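Local coordinates for protein elongation factor 1-gamma 1 (Saccharomyces cerevisiae, PDB 1NHY) that is a subunit of the eukaryotic elongation factor 1 complex in protein synthesis and probably helps anchor it to other cell components, this chain being the protein's GST-like N-terminal domain, at residues A[1-9]-A[26-34]; A[162-173]-A[191-201]. All blocks are in the same frame, centred on the assembly; numbering follows the deposited sequence.

Contact 1 of 2, residues A[1-9]-A[26-34]; sequences MSQGTLYAN and LDVKVVTPD
Strands 5-7 and 29-31 are the two parallel strands of a beta-alpha-beta unit in the thioredoxin-like N-terminal part of this GST-like domain, and Thr-5, Leu-6 and Tyr-7 pair with Lys-29, Val-30 and Val-31. Helix 12-24 makes the crossover. Lys-29 N gives to Gly-4 O (2.8 Å), and Leu-6 N gives to Lys-29 O. Farther along, Val-31 N gives to Leu-6 O (3.2 Å), and Ala-8 N gives to Val-31 O (2.7 Å).

One face of the pair carries Leu-6 and Val-30. Val-28, just ahead of the strand, packs its CG1 against Leu-6 CB (3.9 Å), and both Leu-6 and Val-28 also touch Val-21 of helix 12-24. The other face carries Thr-5, Lys-29, Tyr-7 and Val-31. The extended Lys-29 chain runs alongside Thr-5 in the same direction. Tyr-7 meets Phe-40 on this face, and its OH is hydrogen-bonded to Asp-43.

Before the strands, Asp-27 gathers the start of the chain. Its CG is trans to the backbone N (chi1 -163°), which carries the carboxylate to the type I turn from Met-1 to Gly-4. Met-1 N, the amino terminus, forms a salt bridge with Asp-27 OD1 (2.9 Å) on the syn side. Met-1 is a selenomethionine and poorly ordered. Gln-3 adds a clamp from its amide: Asp-27 N points at a lone pair of Gln-3 OE1, in the carbonyl plane, at 3.2 Å.

Contact 2 of 2, residues A[162-173]-A[191-201]; sequences DLVAASIFTRYF and WFNTVRASPFL
With chi1 at 166° in Trp-191 and -172° in Phe-192, CG stands opposite the backbone N in both, and the two rings are carried from helix 186-197 onto helix 160-175. The short helical segments cross at 111°. Each ring acts as a knob in a hole. Trp-191 fits among Asp-162, Ala-165, Ala-166 and Phe-169. Its NE1 gives a hydrogen bond to Asp-162 OD1 (3.1 Å), close to the indole plane and on the anti side of the carboxylate. The far end of the indole lies 3.8 Å from Ala-165 CB at CZ2, while CZ3 meets the Phe-169 ring obliquely.

Phe-192 sits among Ala-166, Phe-169, Thr-170 and Phe-173. Phe-173 CD2 lies over the centre of one face, and Arg-196 CD, from the same helix as Phe-192, lies over the opposite face, toward its rim. Farther along, Val-195 CG1 lies 3.5 Å from Ala-166 CB. Leu-163 CD2 touches both Phe-200 CB and Leu-201 CD1, the latter at 4.0 Å from CD2.

Asp-162 has further partners: OD1 also takes Leu-153 N, and OD2 takes Ser-159 N, consistent with the N-capping box found at this helix in GST folds. With a leucine in place of Trp-191, Asp-162 OD1 would probably lose its indole donor, and the hollow beside Ala-165 and Phe-169 would be only partly filled. The junction is therefore an apolar, largely aromatic core, with one buried polar link that ties the indole to a helix start.

In the fold
The two contacts lie in the two parts of the GST-like domain. Contact 1 belongs to the thioredoxin-like N-terminal part and pairs an outer strand of the four-stranded sheet with its neighbour. Contact 2 belongs to the helical C-terminal part and joins helices 160-175 and 186-197. Contact 1 is complete along the chain before contact 2 begins. Their centres are about 22 Å apart and their nearest atoms about 9 Å, so they do not touch. Helix 12-24 connects them: its Val-21 touches Leu-6 and Val-28 of contact 1, and its Ala-23 and Ile-12 touch Phe-200 and Ser-167 of contact 2. Both parts thus form one domain, which mediates the interaction with eEFB1 and may be responsible for dimerization of the complex.

Contact 1 of 2, residues A[1-9]-A[26-34]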
# COMPACT_ATOMS: atom_id res chain seq x y z
N MSE A 1 -12.87 17.64 13.49
CA MSE A 1 -11.60 16.84 13.58
C MSE A 1 -11.56 16.09 14.90
O MSE A 1 -10.49 15.70 15.38
CB MSE A 1 -10.38 17.78 13.51
CG MSE A 1 -10.43 18.79 12.37
SE MSE A 1 -10.88 17.93 10.66
CE MSE A 1 -12.80 18.30 10.64
N SER A 2 -12.74 15.88 15.48
CA SER A 2 -12.89 15.20 16.77
C SER A 2 -12.19 13.86 16.92
O SER A 2 -11.67 13.54 17.98
CB SER A 2 -14.37 15.01 17.07
OG SER A 2 -14.95 14.08 16.17
N GLN A 3 -12.19 13.08 15.85
CA GLN A 3 -11.59 11.76 15.88
C GLN A 3 -10.08 11.67 15.81
O GLN A 3 -9.51 10.58 15.86
CB GLN A 3 -12.19 10.90 14.79
CG GLN A 3 -13.61 10.55 15.08
CD GLN A 3 -14.01 9.28 14.40
OE1 GLN A 3 -14.04 9.21 13.17
NE2 GLN A 3 -14.32 8.25 15.19
N GLY A 4 -9.41 12.82 15.70
CA GLY A 4 -7.96 12.79 15.65
C GLY A 4 -7.33 13.35 14.40
O GLY A 4 -8.01 13.74 13.46
N THR A 5 -6.01 13.37 14.40
CA THR A 5 -5.25 13.90 13.28
C THR A 5 -4.26 12.90 12.70
O THR A 5 -3.61 12.16 13.42
CB THR A 5 -4.49 15.14 13.73
OG1 THR A 5 -5.42 16.10 14.23
CG2 THR A 5 -3.70 15.73 12.57
N LEU A 6 -4.15 12.89 11.38
CA LEU A 6 -3.24 11.98 10.73
C LEU A 6 -2.13 12.72 10.01
O LEU A 6 -2.32 13.18 8.89
CB LEU A 6 -4.01 11.11 9.75
CG LEU A 6 -3.22 10.33 8.68
CD1 LEU A 6 -2.18 9.42 9.33
CD2 LEU A 6 -4.20 9.54 7.82
N TYR A 7 -0.97 12.85 10.64
CA TYR A 7 0.16 13.52 9.99
C TYR A 7 0.67 12.58 8.91
O TYR A 7 1.19 11.51 9.19
CB TYR A 7 1.28 13.78 10.99
CG TYR A 7 0.99 14.81 12.05
CD1 TYR A 7 1.09 16.17 11.77
CD2 TYR A 7 0.63 14.42 13.34
CE1 TYR A 7 0.84 17.12 12.76
CE2 TYR A 7 0.38 15.36 14.33
CZ TYR A 7 0.49 16.71 14.03
OH TYR A 7 0.25 17.65 15.01
N ALA A 8 0.51 12.99 7.66
CA ALA A 8 0.96 12.16 6.55
C ALA A 8 1.29 12.97 5.31
O ALA A 8 0.49 13.80 4.87
CB ALA A 8 -0.09 11.13 6.23
N ASN A 9 2.47 12.75 4.76
CA ASN A 9 2.90 13.43 3.55
C ASN A 9 2.40 12.57 2.41
O ASN A 9 1.49 11.78 2.58
CB ASN A 9 4.43 13.54 3.50
CG ASN A 9 5.13 12.20 3.26
OD1 ASN A 9 4.53 11.23 2.77
ND2 ASN A 9 6.41 12.14 3.58
N LEU A 26 -13.91 9.25 7.79
CA LEU A 26 -13.49 9.39 9.18
C LEU A 26 -13.35 10.87 9.49
O LEU A 26 -12.96 11.66 8.64
CB LEU A 26 -12.16 8.67 9.40
CG LEU A 26 -12.25 7.16 9.25
CD1 LEU A 26 -10.87 6.54 9.33
CD2 LEU A 26 -13.16 6.60 10.33
N ASP A 27 -13.69 11.24 10.72
CA ASP A 27 -13.60 12.62 11.14
C ASP A 27 -12.17 12.91 11.57
O ASP A 27 -11.91 13.57 12.59
CB ASP A 27 -14.53 12.86 12.31
CG ASP A 27 -14.81 14.33 12.54
OD1 ASP A 27 -13.89 15.17 12.34
OD2 ASP A 27 -15.95 14.63 12.94
N VAL A 28 -11.24 12.43 10.78
CA VAL A 28 -9.83 12.60 11.08
C VAL A 28 -9.20 13.65 10.18
O VAL A 28 -9.40 13.65 8.97
CB VAL A 28 -9.10 11.26 10.91
CG1 VAL A 28 -7.64 11.41 11.26
CG2 VAL A 28 -9.79 10.21 11.76
N LYS A 29 -8.43 14.55 10.80
CA LYS A 29 -7.73 15.61 10.09
C LYS A 29 -6.47 15.09 9.44
O LYS A 29 -5.64 14.48 10.11
CB LYS A 29 -7.34 16.70 11.07
CG LYS A 29 -6.32 17.71 10.53
CD LYS A 29 -6.00 18.75 11.60
CE LYS A 29 -5.19 19.91 11.02
NZ LYS A 29 -4.71 20.86 12.09
N VAL A 30 -6.31 15.32 8.15
CA VAL A 30 -5.10 14.86 7.49
C VAL A 30 -4.25 16.08 7.26
O VAL A 30 -4.74 17.11 6.82
CB VAL A 30 -5.42 14.14 6.17
CG1 VAL A 30 -4.16 13.51 5.60
CG2 VAL A 30 -6.46 13.07 6.43
N VAL A 31 -2.97 15.99 7.57
CA VAL A 31 -2.09 17.14 7.43
C VAL A 31 -0.73 16.64 7.04
O VAL A 31 -0.40 15.48 7.27
CB VAL A 31 -1.92 17.88 8.76
CG1 VAL A 31 -1.28 19.22 8.54
CG2 VAL A 31 -3.27 18.02 9.43
N THR A 32 0.06 17.51 6.45
CA THR A 32 1.40 17.11 6.08
C THR A 32 2.34 17.82 7.03
O THR A 32 2.04 18.93 7.49
CB THR A 32 1.68 17.47 4.62
OG1 THR A 32 3.09 17.53 4.39
CG2 THR A 32 1.05 18.81 4.27
N PRO A 33 3.47 17.19 7.37
CA PRO A 33 4.41 17.85 8.29
C PRO A 33 4.65 19.32 7.95
O PRO A 33 4.63 20.19 8.84
CB PRO A 33 5.67 17.01 8.13
CG PRO A 33 5.13 15.65 7.90
CD PRO A 33 4.01 15.90 6.92
N ASP A 34 4.87 19.59 6.66
CA ASP A 34 5.12 20.94 6.15
C ASP A 34 3.96 21.87 6.44
O ASP A 34 4.16 23.07 6.61
CB ASP A 34 5.37 20.90 4.63
CG ASP A 34 6.59 20.03 4.27
OD1 ASP A 34 6.62 18.86 4.72
OD2 ASP A 34 7.50 20.51 3.53

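Contact 2 of 2, residues A[162-173]-A[191-201]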
# COMPACT_ATOMS: atom_id res chain seq x y z
N ASP A 162 -5.97 -6.10 -0.63
CA ASP A 162 -5.89 -5.52 -1.96
C ASP A 162 -5.41 -4.09 -1.89
O ASP A 162 -4.53 -3.70 -2.65
CB ASP A 162 -7.26 -5.56 -2.59
CG ASP A 162 -7.83 -6.94 -2.61
OD1 ASP A 162 -7.30 -7.75 -3.38
OD2 ASP A 162 -8.78 -7.22 -1.85
N LEU A 163 -5.98 -3.31 -0.99
CA LEU A 163 -5.56 -1.93 -0.87
C LEU A 163 -4.06 -1.81 -0.71
O LEU A 163 -3.39 -1.20 -1.53
CB LEU A 163 -6.26 -1.25 0.29
CG LEU A 163 -7.75 -1.02 0.03
CD1 LEU A 163 -8.35 -0.29 1.22
CD2 LEU A 163 -7.95 -0.21 -1.25
N VAL A 164 -3.53 -2.40 0.35
CA VAL A 164 -2.11 -2.33 0.60
C VAL A 164 -1.31 -2.93 -0.53
O VAL A 164 -0.45 -2.26 -1.12
CB VAL A 164 -1.76 -3.05 1.88
CG1 VAL A 164 -0.26 -3.27 1.97
CG2 VAL A 164 -2.26 -2.22 3.05
N ALA A 165 -1.58 -4.18 -0.85
CA ALA A 165 -0.87 -4.83 -1.94
C ALA A 165 -0.88 -3.92 -3.19
O ALA A 165 0.07 -3.92 -3.97
CB ALA A 165 -1.50 -6.18 -2.25
N ALA A 166 -1.95 -3.15 -3.37
CA ALA A 166 -2.02 -2.26 -4.54
C ALA A 166 -0.99 -1.15 -4.44
O ALA A 166 -0.32 -0.83 -5.42
CB ALA A 166 -3.41 -1.66 -4.67
N SER A 167 -0.87 -0.57 -3.25
CA SER A 167 0.07 0.51 -3.03
C SER A 167 1.50 0.02 -3.24
O SER A 167 2.34 0.73 -3.80
CB SER A 167 -0.07 1.06 -1.62
OG SER A 167 0.44 0.14 -0.67
N ILE A 168 1.79 -1.19 -2.79
CA ILE A 168 3.13 -1.70 -2.95
C ILE A 168 3.50 -1.87 -4.42
O ILE A 168 4.54 -1.38 -4.88
CB ILE A 168 3.29 -3.01 -2.18
CG1 ILE A 168 3.26 -2.67 -0.68
CG2 ILE A 168 4.57 -3.74 -2.57
CD1 ILE A 168 3.07 -3.84 0.23
N PHE A 169 2.63 -2.55 -5.16
CA PHE A 169 2.84 -2.78 -6.57
C PHE A 169 3.16 -1.49 -7.33
O PHE A 169 3.96 -1.49 -8.26
CB PHE A 169 1.61 -3.43 -7.16
CG PHE A 169 1.76 -4.90 -7.34
CD1 PHE A 169 2.59 -5.40 -8.33
CD2 PHE A 169 1.06 -5.80 -6.53
CE1 PHE A 169 2.72 -6.79 -8.53
CE2 PHE A 169 1.18 -7.19 -6.72
CZ PHE A 169 2.02 -7.68 -7.73
N THR A 170 2.53 -0.39 -6.94
CA THR A 170 2.75 0.90 -7.58
C THR A 170 4.18 1.12 -8.12
O THR A 170 4.42 0.96 -9.32
CB THR A 170 2.35 2.00 -6.62
OG1 THR A 170 0.97 1.79 -6.27
CG2 THR A 170 2.50 3.36 -7.25
N ARG A 171 5.14 1.45 -7.26
CA ARG A 171 6.52 1.67 -7.71
C ARG A 171 7.03 0.65 -8.74
O ARG A 171 7.84 0.99 -9.60
CB ARG A 171 7.46 1.69 -6.51
CG ARG A 171 7.10 2.75 -5.47
CD ARG A 171 7.27 4.18 -6.00
NE ARG A 171 6.10 5.02 -5.71
CZ ARG A 171 6.16 6.29 -5.29
NH1 ARG A 171 7.34 6.88 -5.12
NH2 ARG A 171 5.04 6.96 -5.06
N TYR A 172 6.58 -0.59 -8.66
CA TYR A 172 7.00 -1.58 -9.65
C TYR A 172 6.40 -1.25 -11.02
O TYR A 172 7.07 -1.35 -12.05
CB TYR A 172 6.57 -2.98 -9.22
CG TYR A 172 7.47 -3.61 -8.19
CD1 TYR A 172 8.74 -4.06 -8.53
CD2 TYR A 172 7.03 -3.78 -6.88
CE1 TYR A 172 9.56 -4.69 -7.58
CE2 TYR A 172 7.83 -4.40 -5.93
CZ TYR A 172 9.10 -4.85 -6.28
OH TYR A 172 9.87 -5.48 -5.34
N PHE A 173 5.13 -0.85 -11.04
CA PHE A 173 4.48 -0.50 -12.29
C PHE A 173 5.06 0.77 -12.86
O PHE A 173 4.73 1.16 -13.96
CB PHE A 173 2.99 -0.31 -12.10
CG PHE A 173 2.23 -1.59 -12.08
CD1 PHE A 173 2.31 -2.47 -13.15
CD2 PHE A 173 1.50 -1.95 -10.95
CE1 PHE A 173 1.66 -3.69 -13.11
CE2 PHE A 173 0.85 -3.17 -10.90
CZ PHE A 173 0.94 -4.05 -11.98
N TRP A 191 -6.55 -6.58 -11.88
CA TRP A 191 -6.67 -6.36 -10.45
C TRP A 191 -6.19 -4.97 -10.03
O TRP A 191 -6.90 -4.22 -9.36
CB TRP A 191 -5.85 -7.43 -9.71
CG TRP A 191 -5.59 -7.17 -8.22
CD1 TRP A 191 -6.48 -7.31 -7.18
CD2 TRP A 191 -4.38 -6.64 -7.64
NE1 TRP A 191 -5.90 -6.89 -6.00
CE2 TRP A 191 -4.62 -6.47 -6.25
CE3 TRP A 191 -3.13 -6.28 -8.16
CZ2 TRP A 191 -3.65 -5.95 -5.38
CZ3 TRP A 191 -2.17 -5.77 -7.29
CH2 TRP A 191 -2.44 -5.61 -5.91
N PHE A 192 -4.98 -4.63 -10.45
CA PHE A 192 -4.40 -3.36 -10.09
C PHE A 192 -5.33 -2.19 -10.39
O PHE A 192 -5.66 -1.40 -9.50
CB PHE A 192 -3.07 -3.17 -10.82
CG PHE A 192 -2.30 -1.96 -10.37
CD1 PHE A 192 -1.95 -1.80 -9.03
CD2 PHE A 192 -1.94 -0.98 -11.28
CE1 PHE A 192 -1.25 -0.67 -8.61
CE2 PHE A 192 -1.23 0.14 -10.88
CZ PHE A 192 -0.89 0.30 -9.54
N ASN A 193 -5.78 -2.11 -11.64
CA ASN A 193 -6.66 -1.01 -12.07
C ASN A 193 -7.97 -0.97 -11.29
O ASN A 193 -8.46 0.11 -10.94
CB ASN A 193 -6.94 -1.11 -13.57
CG ASN A 193 -5.66 -1.22 -14.40
OD1 ASN A 193 -4.68 -0.54 -14.14
ND2 ASN A 193 -5.69 -2.08 -15.41
N THR A 194 -8.54 -2.13 -11.01
CA THR A 194 -9.78 -2.13 -10.28
C THR A 194 -9.56 -1.58 -8.88
O THR A 194 -10.43 -0.92 -8.31
CB THR A 194 -10.35 -3.51 -10.13
OG1 THR A 194 -10.20 -4.22 -11.36
CG2 THR A 194 -11.82 -3.42 -9.77
N VAL A 195 -8.39 -1.86 -8.31
CA VAL A 195 -8.16 -1.39 -6.97
C VAL A 195 -7.87 0.09 -6.93
O VAL A 195 -8.32 0.77 -6.01
CB VAL A 195 -7.04 -2.19 -6.30
CG1 VAL A 195 -6.94 -1.79 -4.83
CG2 VAL A 195 -7.34 -3.67 -6.40
N ARG A 196 -7.14 0.60 -7.92
CA ARG A 196 -6.79 2.03 -7.96
C ARG A 196 -8.04 2.88 -8.14
O ARG A 196 -8.14 4.00 -7.63
CB ARG A 196 -5.88 2.34 -9.13
CG ARG A 196 -4.69 1.45 -9.24
CD ARG A 196 -3.77 1.88 -10.37
NE ARG A 196 -4.23 1.49 -11.70
CZ ARG A 196 -4.58 2.35 -12.67
NH1 ARG A 196 -4.52 3.66 -12.45
NH2 ARG A 196 -4.97 1.89 -13.85
N ALA A 197 -8.99 2.33 -8.89
CA ALA A 197 -10.22 3.03 -9.18
C ALA A 197 -11.08 3.30 -7.95
O ALA A 197 -11.84 4.26 -7.94
CB ALA A 197 -11.02 2.25 -10.20
N SER A 198 -10.95 2.47 -6.92
CA SER A 198 -11.74 2.62 -5.70
C SER A 198 -11.56 3.95 -4.98
O SER A 198 -10.52 4.61 -5.10
CB SER A 198 -11.41 1.48 -4.72
OG SER A 198 -10.02 1.25 -4.66
N PRO A 199 -12.59 4.37 -4.22
CA PRO A 199 -12.50 5.64 -3.50
C PRO A 199 -11.34 5.65 -2.51
O PRO A 199 -10.90 6.70 -2.05
CB PRO A 199 -13.84 5.72 -2.77
CG PRO A 199 -14.74 4.91 -3.65
CD PRO A 199 -13.90 3.74 -4.04
N PHE A 200 -10.84 4.46 -2.19
CA PHE A 200 -9.73 4.29 -1.26
C PHE A 200 -8.40 4.79 -1.81
O PHE A 200 -7.57 5.34 -1.07
CB PHE A 200 -9.55 2.81 -0.92
CG PHE A 200 -10.78 2.18 -0.40
CD1 PHE A 200 -11.13 2.30 0.93
CD2 PHE A 200 -11.63 1.48 -1.26
CE1 PHE A 200 -12.32 1.74 1.41
CE2 PHE A 200 -12.83 0.92 -0.79
CZ PHE A 200 -13.17 1.05 0.56
N LEU A 201 -8.21 4.60 -3.12
CA LEU A 201 -6.97 4.96 -3.77
C LEU A 201 -7.09 5.89 -4.97
O LEU A 201 -6.09 6.46 -5.42
CB LEU A 201 -6.29 3.67 -4.24
CG LEU A 201 -5.80 2.66 -3.22
CD1 LEU A 201 -5.45 1.39 -3.95
CD2 LEU A 201 -4.61 3.20 -2.47